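Local structure of SWD1-like protein (Myceliophthora thermophila, 6E29) at residues Phe39-Ile51 with Arg61-Trp75. The protein probably serves as the Swd1 (Cps50) subunit of the COMPASS histone H3K4 methyltransferase complex, this chain being its WD-repeat beta-propeller domain. Numbering follows the deposited sequence.
Sequences FLASGRVDGTVVI and RKLRGHSKNITSLSW
Val49 and Leu63 form an antiparallel hydrogen-bonded pair, Val49 N giving to Leu63 O at 2.8 Å and Leu63 N to Val49 O at 2.7 Å, both nearly straight; Ile51 N continues the ladder to Arg61 O. At the start of the next blade, Ile70 N donates to Arg44 O (3.3 Å) from above the carbonyl plane, while Gly47 N reaches the same oxygen from the opposite face. Water 2 ties Gly47 O and Leu63 O to Gly65 N. Strands 39-44, 48-53 and 58-64 belong to one four-stranded propeller blade, and 70-75 opens the next as its innermost strand; apolar side chains meet between the two. Val49 spreads its methyls, CG1 to Leu73 CD2 and CG2 to Ile70 CD1 (4.0 Å); Ala41 CB meets Trp75 CZ2 at 3.7 Å, the indole NE1 bonding to the carbonyl oxygen of Arg32. On the Thr48 side of the sheet, opposite Val49 and Leu63, Arg44, bent at chi3 (-34°), sets a guanidinium face against Thr48 CB, offset toward the rim, and grips Asp46 side-on, NE to OD1 and NH2 to OD2 (2.9 Å). Thr48 N also bonds OD1, an Asx turn. A leucine at Arg44 would probably leave the Asp46 carboxylate without its charged mate, held by that turn. Arg44 NH2 and Arg64 NH1 share water 1, weakly on the Arg64 side.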
ATOM      1  N   PHE B  39     -13.623   6.064  11.649  1.00 26.26           N
ATOM      2  CA  PHE B  39     -13.009   7.231  11.035  1.00 25.55           C
ATOM      3  C   PHE B  39     -12.360   6.851   9.705  1.00 32.76           C
ATOM      4  O   PHE B  39     -11.871   5.730   9.514  1.00 28.35           O
ATOM      5  CB  PHE B  39     -11.925   7.883  11.950  1.00 29.56           C
ATOM      6  CG  PHE B  39     -12.462   8.573  13.133  1.00 30.69           C
ATOM      7  CD1 PHE B  39     -12.929   9.864  13.027  1.00 33.15           C
ATOM      8  CD2 PHE B  39     -12.519   7.936  14.372  1.00 39.36           C
ATOM      9  CE1 PHE B  39     -13.436  10.524  14.154  1.00 46.02           C
ATOM     10  CE2 PHE B  39     -13.052   8.603  15.504  1.00 38.22           C
ATOM     11  CZ  PHE B  39     -13.496   9.873  15.376  1.00 36.70           C
ATOM     12  N   LEU B  40     -12.340   7.817   8.791  1.00 26.73           N
ATOM     13  CA  LEU B  40     -11.739   7.636   7.476  1.00 27.78           C
ATOM     14  C   LEU B  40     -10.798   8.792   7.233  1.00 31.17           C
ATOM     15  O   LEU B  40     -11.148   9.950   7.485  1.00 34.94           O
ATOM     16  CB  LEU B  40     -12.797   7.581   6.379  1.00 30.72           C
ATOM     17  CG  LEU B  40     -12.232   7.584   4.959  1.00 34.18           C
ATOM     18  CD1 LEU B  40     -11.686   6.192   4.615  1.00 27.69           C
ATOM     19  CD2 LEU B  40     -13.331   8.020   4.000  1.00 36.64           C
ATOM     20  N   ALA B  41      -9.575   8.485   6.815  1.00 25.06           N
ATOM     21  CA  ALA B  41      -8.658   9.529   6.446  1.00 22.66           C
ATOM     22  C   ALA B  41      -8.636   9.685   4.939  1.00 32.30           C
ATOM     23  O   ALA B  41      -8.722   8.700   4.204  1.00 31.53           O
ATOM     24  CB  ALA B  41      -7.249   9.205   6.940  1.00 26.81           C
ATOM     25  N   SER B  42      -8.531  10.913   4.496  1.00 28.89           N
ATOM     26  CA  SER B  42      -8.450  11.258   3.086  1.00 34.75           C
ATOM     27  C   SER B  42      -7.228  12.147   2.870  1.00 35.27           C
ATOM     28  O   SER B  42      -6.946  13.033   3.676  1.00 35.51           O
ATOM     29  CB  SER B  42      -9.757  11.969   2.643  1.00 35.45           C
ATOM     30  OG  SER B  42      -9.696  12.343   1.294  1.00 57.70           O
ATOM     31  N   GLY B  43      -6.479  11.915   1.796  1.00 30.85           N
ATOM     32  CA  GLY B  43      -5.369  12.791   1.437  1.00 27.78           C
ATOM     33  C   GLY B  43      -5.749  13.437   0.121  1.00 38.00           C
ATOM     34  O   GLY B  43      -6.509  12.848  -0.666  1.00 33.78           O
ATOM     35  N   ARG B  44      -5.259  14.659  -0.101  1.00 40.63           N
ATOM     36  CA  ARG B  44      -5.693  15.487  -1.223  1.00 36.38           C
ATOM     37  C   ARG B  44      -4.514  15.884  -2.088  1.00 34.28           C
ATOM     38  O   ARG B  44      -3.345  15.805  -1.682  1.00 39.60           O
ATOM     39  CB  ARG B  44      -6.438  16.754  -0.741  1.00 38.10           C
ATOM     40  CG  ARG B  44      -7.182  16.498   0.568  1.00 38.23           C
ATOM     41  CD  ARG B  44      -8.190  17.523   0.967  1.00 35.51           C
ATOM     42  NE  ARG B  44      -7.850  18.874   0.606  1.00 42.96           N
ATOM     43  CZ  ARG B  44      -8.537  19.943   1.025  1.00 50.62           C
ATOM     44  NH1 ARG B  44      -9.576  19.790   1.844  1.00 37.90           N
ATOM     45  NH2 ARG B  44      -8.173  21.158   0.637  1.00 44.74           N
ATOM     46  N   VAL B  45      -4.855  16.336  -3.299  1.00 50.54           N
ATOM     47  CA  VAL B  45      -3.852  16.804  -4.250  1.00 38.31           C
ATOM     48  C   VAL B  45      -2.977  17.874  -3.616  1.00 44.58           C
ATOM     49  O   VAL B  45      -1.765  17.923  -3.859  1.00 44.29           O
ATOM     50  CB  VAL B  45      -4.531  17.337  -5.522  1.00 54.77           C
ATOM     51  CG1 VAL B  45      -3.537  18.159  -6.368  1.00 51.78           C
ATOM     52  CG2 VAL B  45      -5.144  16.216  -6.314  1.00 42.53           C
ATOM     53  N   ASP B  46      -3.580  18.757  -2.797  1.00 39.44           N
ATOM     54  CA  ASP B  46      -2.828  19.883  -2.239  1.00 41.44           C
ATOM     55  C   ASP B  46      -2.057  19.537  -0.957  1.00 43.29           C
ATOM     56  O   ASP B  46      -1.559  20.447  -0.288  1.00 48.96           O
ATOM     57  CB  ASP B  46      -3.750  21.077  -1.968  1.00 47.34           C
ATOM     58  CG  ASP B  46      -4.819  20.779  -0.928  1.00 46.49           C
ATOM     59  OD1 ASP B  46      -4.941  19.624  -0.474  1.00 56.42           O
ATOM     60  OD2 ASP B  46      -5.538  21.721  -0.536  1.00 52.97           O
ATOM     61  N   GLY B  47      -1.956  18.268  -0.588  1.00 44.36           N
ATOM     62  CA  GLY B  47      -1.203  17.879   0.581  1.00 44.29           C
ATOM     63  C   GLY B  47      -1.987  17.886   1.873  1.00 39.67           C
ATOM     64  O   GLY B  47      -1.477  17.402   2.893  1.00 46.84           O
ATOM     65  N   THR B  48      -3.222  18.379   1.867  1.00 39.23           N
ATOM     66  CA  THR B  48      -4.017  18.335   3.086  1.00 39.42           C
ATOM     67  C   THR B  48      -4.522  16.915   3.360  1.00 39.57           C
ATOM     68  O   THR B  48      -4.823  16.151   2.441  1.00 40.46           O
ATOM     69  CB  THR B  48      -5.200  19.299   2.996  1.00 41.68           C
ATOM     70  OG1 THR B  48      -4.731  20.596   2.624  1.00 46.88           O
ATOM     71  CG2 THR B  48      -5.922  19.388   4.337  1.00 41.50           C
ATOM     72  N   VAL B  49      -4.625  16.571   4.646  1.00 38.75           N
ATOM     73  CA  VAL B  49      -5.201  15.311   5.084  1.00 35.29           C
ATOM     74  C   VAL B  49      -6.463  15.591   5.882  1.00 36.08           C
ATOM     75  O   VAL B  49      -6.474  16.489   6.725  1.00 41.72           O
ATOM     76  CB  VAL B  49      -4.207  14.495   5.925  1.00 34.82           C
ATOM     77  CG1 VAL B  49      -4.907  13.216   6.454  1.00 38.67           C
ATOM     78  CG2 VAL B  49      -3.005  14.122   5.044  1.00 36.84           C
ATOM     79  N   VAL B  50      -7.538  14.854   5.573  1.00 37.55           N
ATOM     80  CA  VAL B  50      -8.842  15.073   6.178  1.00 35.41           C
ATOM     81  C   VAL B  50      -9.247  13.826   6.958  1.00 34.25           C
ATOM     82  O   VAL B  50      -9.101  12.698   6.478  1.00 36.26           O
ATOM     83  CB  VAL B  50      -9.905  15.452   5.123  1.00 50.23           C
ATOM     84  CG1 VAL B  50     -11.266  15.701   5.790  1.00 41.92           C
ATOM     85  CG2 VAL B  50      -9.463  16.707   4.389  1.00 46.44           C
ATOM     86  N   ILE B  51      -9.703  14.032   8.179  1.00 37.44           N
ATOM     87  CA  ILE B  51     -10.203  12.967   9.036  1.00 35.15           C
ATOM     88  C   ILE B  51     -11.719  13.119   9.042  1.00 36.43           C
ATOM     89  O   ILE B  51     -12.228  14.127   9.534  1.00 40.19           O
ATOM     90  CB  ILE B  51      -9.645  13.084  10.459  1.00 36.62           C
ATOM     91  CG1 ILE B  51      -8.094  13.100  10.434  1.00 36.56           C
ATOM     92  CG2 ILE B  51     -10.277  12.028  11.354  1.00 36.39           C
ATOM     93  CD1 ILE B  51      -7.507  11.940   9.550  1.00 34.16           C
ATOM     94  N   ARG B  61     -11.302  16.769  11.438  1.00 44.98           N
ATOM     95  CA  ARG B  61     -10.200  17.717  11.438  1.00 57.69           C
ATOM     96  C   ARG B  61      -9.479  17.688  10.103  1.00 43.17           C
ATOM     97  O   ARG B  61      -9.574  16.729   9.330  1.00 40.58           O
ATOM     98  CB  ARG B  61      -9.239  17.444  12.591  1.00 62.23           C
ATOM     99  CG  ARG B  61      -8.745  16.031  12.677  1.00 57.55           C
ATOM    100  CD  ARG B  61      -7.499  15.957  13.572  1.00 50.63           C
ATOM    101  NE  ARG B  61      -7.505  16.848  14.731  1.00 70.53           N
ATOM    102  CZ  ARG B  61      -8.001  16.497  15.913  1.00 59.98           C
ATOM    103  NH1 ARG B  61      -8.524  15.287  16.049  1.00 80.17           N
ATOM    104  NH2 ARG B  61      -7.956  17.317  16.950  1.00 51.21           N
ATOM    105  N   LYS B  62      -8.806  18.799   9.824  1.00 44.36           N
ATOM    106  CA  LYS B  62      -7.968  18.960   8.643  1.00 50.76           C
ATOM    107  C   LYS B  62      -6.523  19.154   9.096  1.00 59.49           C
ATOM    108  O   LYS B  62      -6.250  20.012   9.949  1.00 52.87           O
ATOM    109  CB  LYS B  62      -8.437  20.163   7.810  1.00 46.33           C
ATOM    110  CG  LYS B  62      -9.756  19.957   7.047  1.00 43.95           C
ATOM    111  CD  LYS B  62     -10.322  21.279   6.585  1.00 62.14           C
ATOM    112  CE  LYS B  62     -11.260  21.125   5.398  1.00 62.91           C
ATOM    113  NZ  LYS B  62     -12.314  20.113   5.679  1.00 79.47           N
ATOM    114  N   LEU B  63      -5.605  18.372   8.505  1.00 51.57           N
ATOM    115  CA  LEU B  63      -4.180  18.377   8.818  1.00 44.64           C
ATOM    116  C   LEU B  63      -3.424  18.909   7.611  1.00 48.47           C
ATOM    117  O   LEU B  63      -3.485  18.325   6.523  1.00 49.30           O
ATOM    118  CB  LEU B  63      -3.682  16.973   9.179  1.00 41.50           C
ATOM    119  CG  LEU B  63      -4.585  16.206  10.162  1.00 45.86           C
ATOM    120  CD1 LEU B  63      -4.230  14.719  10.141  1.00 46.45           C
ATOM    121  CD2 LEU B  63      -4.468  16.762  11.574  1.00 56.65           C
ATOM    122  N   ARG B  64      -2.715  20.009   7.798  1.00 45.78           N
ATOM    123  CA  ARG B  64      -1.974  20.636   6.706  1.00 49.76           C
ATOM    124  C   ARG B  64      -0.499  20.584   7.078  1.00 58.92           C
ATOM    125  O   ARG B  64      -0.027  21.340   7.930  1.00 56.08           O
ATOM    126  CB  ARG B  64      -2.506  22.055   6.442  1.00 53.27           C
ATOM    127  CG  ARG B  64      -4.054  22.077   6.379  1.00 57.14           C
ATOM    128  CD  ARG B  64      -4.645  23.335   5.740  1.00 63.83           C
ATOM    129  NE  ARG B  64      -5.982  23.649   6.245  1.00 60.29           N
ATOM    130  CZ  ARG B  64      -7.061  23.770   5.474  1.00 76.71           C
ATOM    131  NH1 ARG B  64      -6.953  23.552   4.167  1.00 79.24           N
ATOM    132  NH2 ARG B  64      -8.250  24.077   6.005  1.00 69.77           N
ATOM    133  N   GLY B  65       0.222  19.645   6.468  1.00 53.48           N
ATOM    134  CA  GLY B  65       1.638  19.520   6.721  1.00 49.75           C
ATOM    135  C   GLY B  65       2.356  19.258   5.423  1.00 54.98           C
ATOM    136  O   GLY B  65       3.554  19.513   5.298  1.00 50.17           O
ATOM    137  N   HIS B  66       1.637  18.734   4.446  1.00 45.94           N
ATOM    138  CA  HIS B  66       2.219  18.515   3.131  1.00 42.35           C
ATOM    139  C   HIS B  66       1.686  19.586   2.189  1.00 53.46           C
ATOM    140  O   HIS B  66       0.609  20.164   2.412  1.00 53.56           O
ATOM    141  CB  HIS B  66       1.857  17.120   2.569  1.00 39.54           C
ATOM    142  CG  HIS B  66       2.141  15.969   3.490  1.00 47.59           C
ATOM    143  ND1 HIS B  66       3.256  15.167   3.352  1.00 40.42           N
ATOM    144  CD2 HIS B  66       1.433  15.451   4.522  1.00 43.58           C
ATOM    145  CE1 HIS B  66       3.231  14.222   4.273  1.00 43.06           C
ATOM    146  NE2 HIS B  66       2.148  14.380   5.007  1.00 44.08           N
ATOM    147  N   SER B  67       2.416  19.796   1.095  1.00 44.13           N
ATOM    148  CA  SER B  67       1.975  20.666   0.012  1.00 52.79           C
ATOM    149  C   SER B  67       1.861  19.977  -1.346  1.00 57.23           C
ATOM    150  O   SER B  67       1.571  20.654  -2.340  1.00 63.54           O
ATOM    151  CB  SER B  67       2.920  21.868  -0.111  1.00 50.95           C
ATOM    152  OG  SER B  67       4.201  21.412  -0.555  1.00 61.26           O
ATOM    153  N   LYS B  68       2.094  18.669  -1.438  1.00 45.58           N
ATOM    154  CA  LYS B  68       1.977  17.969  -2.710  1.00 52.41           C
ATOM    155  C   LYS B  68       1.077  16.766  -2.486  1.00 48.12           C
ATOM    156  O   LYS B  68       0.673  16.485  -1.350  1.00 44.85           O
ATOM    157  CB  LYS B  68       3.362  17.565  -3.288  1.00 43.81           C
ATOM    158  CG  LYS B  68       4.093  18.729  -4.082  1.00 62.13           C
ATOM    159  CD  LYS B  68       4.833  18.186  -5.329  1.00 65.25           C
ATOM    160  CE  LYS B  68       6.319  17.914  -5.086  1.00 71.17           C
ATOM    161  NZ  LYS B  68       6.834  16.719  -5.854  1.00 65.20           N
ATOM    162  N   ASN B  69       0.752  16.061  -3.582  1.00 37.27           N
ATOM    163  CA  ASN B  69      -0.216  14.972  -3.525  1.00 33.63           C
ATOM    164  C   ASN B  69       0.122  13.980  -2.426  1.00 36.38           C
ATOM    165  O   ASN B  69       1.232  13.444  -2.371  1.00 40.17           O
ATOM    166  CB  ASN B  69      -0.279  14.205  -4.851  1.00 36.57           C
ATOM    167  CG  ASN B  69      -0.580  15.097  -6.036  1.00 47.12           C
ATOM    168  OD1 ASN B  69      -0.189  16.259  -6.069  1.00 47.17           O
ATOM    169  ND2 ASN B  69      -1.260  14.545  -7.028  1.00 47.02           N
ATOM    170  N   ILE B  70      -0.855  13.709  -1.568  1.00 40.19           N
ATOM    171  CA  ILE B  70      -0.699  12.612  -0.635  1.00 35.16           C
ATOM    172  C   ILE B  70      -0.667  11.302  -1.417  1.00 35.84           C
ATOM    173  O   ILE B  70      -1.481  11.066  -2.323  1.00 34.02           O
ATOM    174  CB  ILE B  70      -1.825  12.604   0.407  1.00 29.88           C
ATOM    175  CG1 ILE B  70      -1.883  13.976   1.103  1.00 32.11           C
ATOM    176  CG2 ILE B  70      -1.617  11.429   1.369  1.00 30.38           C
ATOM    177  CD1 ILE B  70      -0.577  14.251   1.906  1.00 42.04           C
ATOM    178  N   THR B  71       0.281  10.440  -1.068  1.00 30.39           N
ATOM    179  CA  THR B  71       0.430   9.141  -1.698  1.00 27.56           C
ATOM    180  C   THR B  71       0.099   7.958  -0.803  1.00 32.13           C
ATOM    181  O   THR B  71      -0.190   6.885  -1.338  1.00 28.98           O
ATOM    182  CB  THR B  71       1.868   8.958  -2.199  1.00 35.25           C
ATOM    183  OG1 THR B  71       2.755   9.259  -1.118  1.00 33.04           O
ATOM    184  CG2 THR B  71       2.167   9.936  -3.376  1.00 29.87           C
ATOM    185  N   SER B  72       0.124   8.101   0.528  1.00 25.84           N
ATOM    186  CA  SER B  72      -0.283   6.989   1.382  1.00 23.67           C
ATOM    187  C   SER B  72      -0.663   7.471   2.765  1.00 24.75           C
ATOM    188  O   SER B  72      -0.311   8.584   3.192  1.00 28.38           O
ATOM    189  CB  SER B  72       0.799   5.898   1.507  1.00 30.26           C
ATOM    190  OG  SER B  72       1.877   6.332   2.334  1.00 31.36           O
ATOM    191  N   LEU B  73      -1.461   6.628   3.417  1.00 26.50           N
ATOM    192  CA  LEU B  73      -1.959   6.851   4.768  1.00 24.99           C
ATOM    193  C   LEU B  73      -1.935   5.533   5.496  1.00 29.91           C
ATOM    194  O   LEU B  73      -2.383   4.530   4.949  1.00 34.64           O
ATOM    195  CB  LEU B  73      -3.423   7.343   4.776  1.00 25.18           C
ATOM    196  CG  LEU B  73      -3.680   8.623   4.027  1.00 26.01           C
ATOM    197  CD1 LEU B  73      -5.195   8.695   3.644  1.00 33.28           C
ATOM    198  CD2 LEU B  73      -3.277   9.845   4.908  1.00 29.32           C
ATOM    199  N   SER B  74      -1.476   5.559   6.743  1.00 28.15           N
ATOM    200  CA  SER B  74      -1.297   4.361   7.542  1.00 25.22           C
ATOM    201  C   SER B  74      -1.619   4.691   8.987  1.00 30.83           C
ATOM    202  O   SER B  74      -1.008   5.600   9.561  1.00 30.61           O
ATOM    203  CB  SER B  74       0.163   3.877   7.408  1.00 32.91           C
ATOM    204  OG  SER B  74       0.457   2.812   8.281  1.00 30.99           O
ATOM    205  N   TRP B  75      -2.546   3.948   9.569  1.00 29.96           N
ATOM    206  CA  TRP B  75      -3.032   4.227  10.910  1.00 37.37           C
ATOM    207  C   TRP B  75      -2.315   3.355  11.922  1.00 33.41           C
ATOM    208  O   TRP B  75      -1.972   2.216  11.629  1.00 38.58           O
ATOM    209  CB  TRP B  75      -4.515   3.934  11.038  1.00 29.82           C
ATOM    210  CG  TRP B  75      -5.480   4.856  10.341  1.00 28.75           C
ATOM    211  CD1 TRP B  75      -5.873   4.812   8.997  1.00 29.15           C
ATOM    212  CD2 TRP B  75      -6.258   5.894  10.953  1.00 31.29           C
ATOM    213  NE1 TRP B  75      -6.836   5.775   8.771  1.00 26.89           N
ATOM    214  CE2 TRP B  75      -7.086   6.452   9.948  1.00 28.77           C
ATOM    215  CE3 TRP B  75      -6.313   6.431  12.252  1.00 38.15           C
ATOM    216  CZ2 TRP B  75      -7.964   7.516  10.202  1.00 35.66           C
ATOM    217  CZ3 TRP B  75      -7.213   7.481  12.510  1.00 39.48           C
ATOM    218  CH2 TRP B  75      -8.013   8.017  11.489  1.00 32.06           C
TER
HETATM  219  O   HOH W   1      -9.372  23.571   1.778  1.00 61.42           O
HETATM  220  O   HOH W   2      -1.066  17.591   5.322  1.00 35.65           O
HETATM  221  O   HOH W   3      -1.746  21.271   3.467  1.00 45.46           O